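Local coordinates for protein putative modification methylase (Thermus thermophilus, PDB 2ZIE) that probably methylates DNA, transferring a methyl group from S-adenosyl-L-methionine to the N4 atom of cytosine, at residues A[23-28]-A[259-264]. Numbering follows the deposited sequence.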
loop_
_atom_site.group_PDB
_atom_site.type_symbol
_atom_site.label_atom_id
_atom_site.label_comp_id
_atom_site.label_asym_id
_atom_site.label_seq_id
_atom_site.Cartn_x
_atom_site.Cartn_y
_atom_site.Cartn_z
ATOM N N ARG A 23 -19.420 26.036 0.460
ATOM C CA ARG A 23 -19.137 26.569 -0.863
ATOM C C ARG A 23 -18.382 25.615 -1.789
ATOM O O ARG A 23 -17.485 24.893 -1.359
ATOM C CB ARG A 23 -18.330 27.865 -0.716
ATOM C CG ARG A 23 -19.044 29.011 0.002
ATOM C CD ARG A 23 -18.028 29.890 0.735
ATOM N NE ARG A 23 -16.795 30.062 -0.039
ATOM C CZ ARG A 23 -15.588 30.253 0.497
ATOM N NH1 ARG A 23 -14.520 30.397 -0.284
ATOM N NH2 ARG A 23 -15.444 30.293 1.818
ATOM N N LEU A 24 -18.742 25.629 -3.067
ATOM C CA LEU A 24 -18.088 24.796 -4.060
ATOM C C LEU A 24 -17.579 25.687 -5.192
ATOM O O LEU A 24 -18.364 26.206 -5.969
ATOM C CB LEU A 24 -19.071 23.765 -4.606
ATOM C CG LEU A 24 -18.603 22.990 -5.837
ATOM C CD1 LEU A 24 -17.205 22.434 -5.616
ATOM C CD2 LEU A 24 -19.592 21.883 -6.132
ATOM N N HIS A 25 -16.270 25.873 -5.281
ATOM C CA HIS A 25 -15.702 26.714 -6.330
ATOM C C HIS A 25 -15.428 25.934 -7.600
ATOM O O HIS A 25 -14.782 24.886 -7.565
ATOM C CB HIS A 25 -14.392 27.351 -5.876
ATOM C CG HIS A 25 -14.531 28.245 -4.688
ATOM N ND1 HIS A 25 -13.933 29.485 -4.621
ATOM C CD2 HIS A 25 -15.161 28.064 -3.504
ATOM C CE1 HIS A 25 -14.188 30.027 -3.444
ATOM N NE2 HIS A 25 -14.931 29.186 -2.748
ATOM N N VAL A 26 -15.910 26.456 -8.724
ATOM C CA VAL A 26 -15.697 25.815 -10.012
ATOM C C VAL A 26 -14.411 26.350 -10.626
ATOM O O VAL A 26 -14.194 27.557 -10.663
ATOM C CB VAL A 26 -16.850 26.100 -10.965
ATOM C CG1 VAL A 26 -16.595 25.411 -12.295
ATOM C CG2 VAL A 26 -18.158 25.620 -10.347
ATOM N N GLY A 27 -13.553 25.451 -11.093
ATOM C CA GLY A 27 -12.303 25.881 -11.684
ATOM C C GLY A 27 -11.195 24.859 -11.531
ATOM O O GLY A 27 -11.448 23.678 -11.291
ATOM N N ASP A 28 -9.957 25.316 -11.683
ATOM C CA ASP A 28 -8.806 24.438 -11.554
ATOM C C ASP A 28 -8.346 24.398 -10.108
ATOM O O ASP A 28 -7.984 25.429 -9.531
ATOM C CB ASP A 28 -7.653 24.918 -12.423
ATOM C CG ASP A 28 -6.395 24.104 -12.204
ATOM O OD1 ASP A 28 -6.411 22.893 -12.516
ATOM O OD2 ASP A 28 -5.395 24.668 -11.711
ATOM N N ARG A 259 -17.984 22.555 8.067
ATOM C CA ARG A 259 -18.195 23.474 6.967
ATOM C C ARG A 259 -17.628 22.810 5.729
ATOM O O ARG A 259 -16.488 22.340 5.732
ATOM C CB ARG A 259 -17.489 24.794 7.223
ATOM C CG ARG A 259 -18.030 25.514 8.419
ATOM C CD ARG A 259 -17.247 26.772 8.674
ATOM N NE ARG A 259 -17.598 27.340 9.968
ATOM C CZ ARG A 259 -16.978 28.378 10.518
ATOM N NH1 ARG A 259 -15.969 28.967 9.878
ATOM N NH2 ARG A 259 -17.364 28.821 11.711
ATOM N N ALA A 260 -18.437 22.761 4.678
ATOM C CA ALA A 260 -18.024 22.141 3.435
ATOM C C ALA A 260 -17.392 23.144 2.491
ATOM O O ALA A 260 -17.899 24.245 2.314
ATOM C CB ALA A 260 -19.221 21.479 2.764
ATOM N N LEU A 261 -16.271 22.755 1.904
ATOM C CA LEU A 261 -15.565 23.584 0.948
ATOM C C LEU A 261 -15.066 22.670 -0.170
ATOM O O LEU A 261 -14.326 21.725 0.076
ATOM C CB LEU A 261 -14.380 24.288 1.601
ATOM C CG LEU A 261 -13.547 25.128 0.623
ATOM C CD1 LEU A 261 -14.424 26.223 0.042
ATOM C CD2 LEU A 261 -12.337 25.723 1.318
ATOM N N GLY A 262 -15.475 22.948 -1.399
ATOM C CA GLY A 262 -15.043 22.110 -2.498
ATOM C C GLY A 262 -14.518 22.859 -3.709
ATOM O O GLY A 262 -14.574 24.086 -3.791
ATOM N N VAL A 263 -13.981 22.098 -4.648
ATOM C CA VAL A 263 -13.455 22.648 -5.881
ATOM C C VAL A 263 -13.737 21.583 -6.910
ATOM O O VAL A 263 -13.361 20.430 -6.717
ATOM C CB VAL A 263 -11.932 22.884 -5.809
ATOM C CG1 VAL A 263 -11.422 23.398 -7.144
ATOM C CG2 VAL A 263 -11.610 23.878 -4.712
ATOM N N GLU A 264 -14.430 21.962 -7.978
ATOM C CA GLU A 264 -14.756 21.034 -9.053
ATOM C C GLU A 264 -14.438 21.686 -10.391
ATOM O O GLU A 264 -14.844 22.820 -10.655
ATOM C CB GLU A 264 -16.230 20.655 -9.012
ATOM C CG GLU A 264 -16.486 19.172 -9.234
ATOM C CD GLU A 264 -15.563 18.544 -10.276
ATOM O OE1 GLU A 264 -14.348 18.392 -9.997
ATOM O OE2 GLU A 264 -16.058 18.196 -11.372
#
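Arg23 to Val26 and Leu261 to Glu264 pair as parallel strands of the Rossmann-like S-adenosyl-L-methionine methyltransferase fold, joined by five backbone hydrogen bonds that run from Arg23 N to Ala260 O (3.0 Å) through to Gly27 N to Glu264 O (3.0 Å). Leu261 lies alongside Arg23 on the face it shares with His25 and Val263. His25 carries its imidazole beside its own backbone N (chi1 -61°), which brings the ring obliquely against Leu261. Its CB lies 3.9 Å from Gly262 O; CD2 and NE2 both meet Leu261 CD1, CD2 at 4.1 Å; and NE2 at the tip accepts a hydrogen bond from Arg23 NH1 (2.8 Å). Phe36 meets the His25 ring edge-to-face. An alanine in place of His25 would probably deprive the Arg23 guanidinium of this acceptor, freeing it to turn, and remove the ring from one side of Leu261 CD1. On the face of Leu24 and Val26, covered by helix 267-280, Leu24 CD1 packs on the backbone of Gly262, with Gly262 C at 3.3 Å. Glu264 and Asp28, both S-adenosyl-L-methionine-binding residues, lie at the C-terminal ends of the two strands, Asp28 just past its own; Asp28 OD2 accepts a hydrogen bond from Glu31 N, capping helix 29-34. Leu261 CD1 sits 4.1 Å above the centre of the Arg23 guanidinium plane.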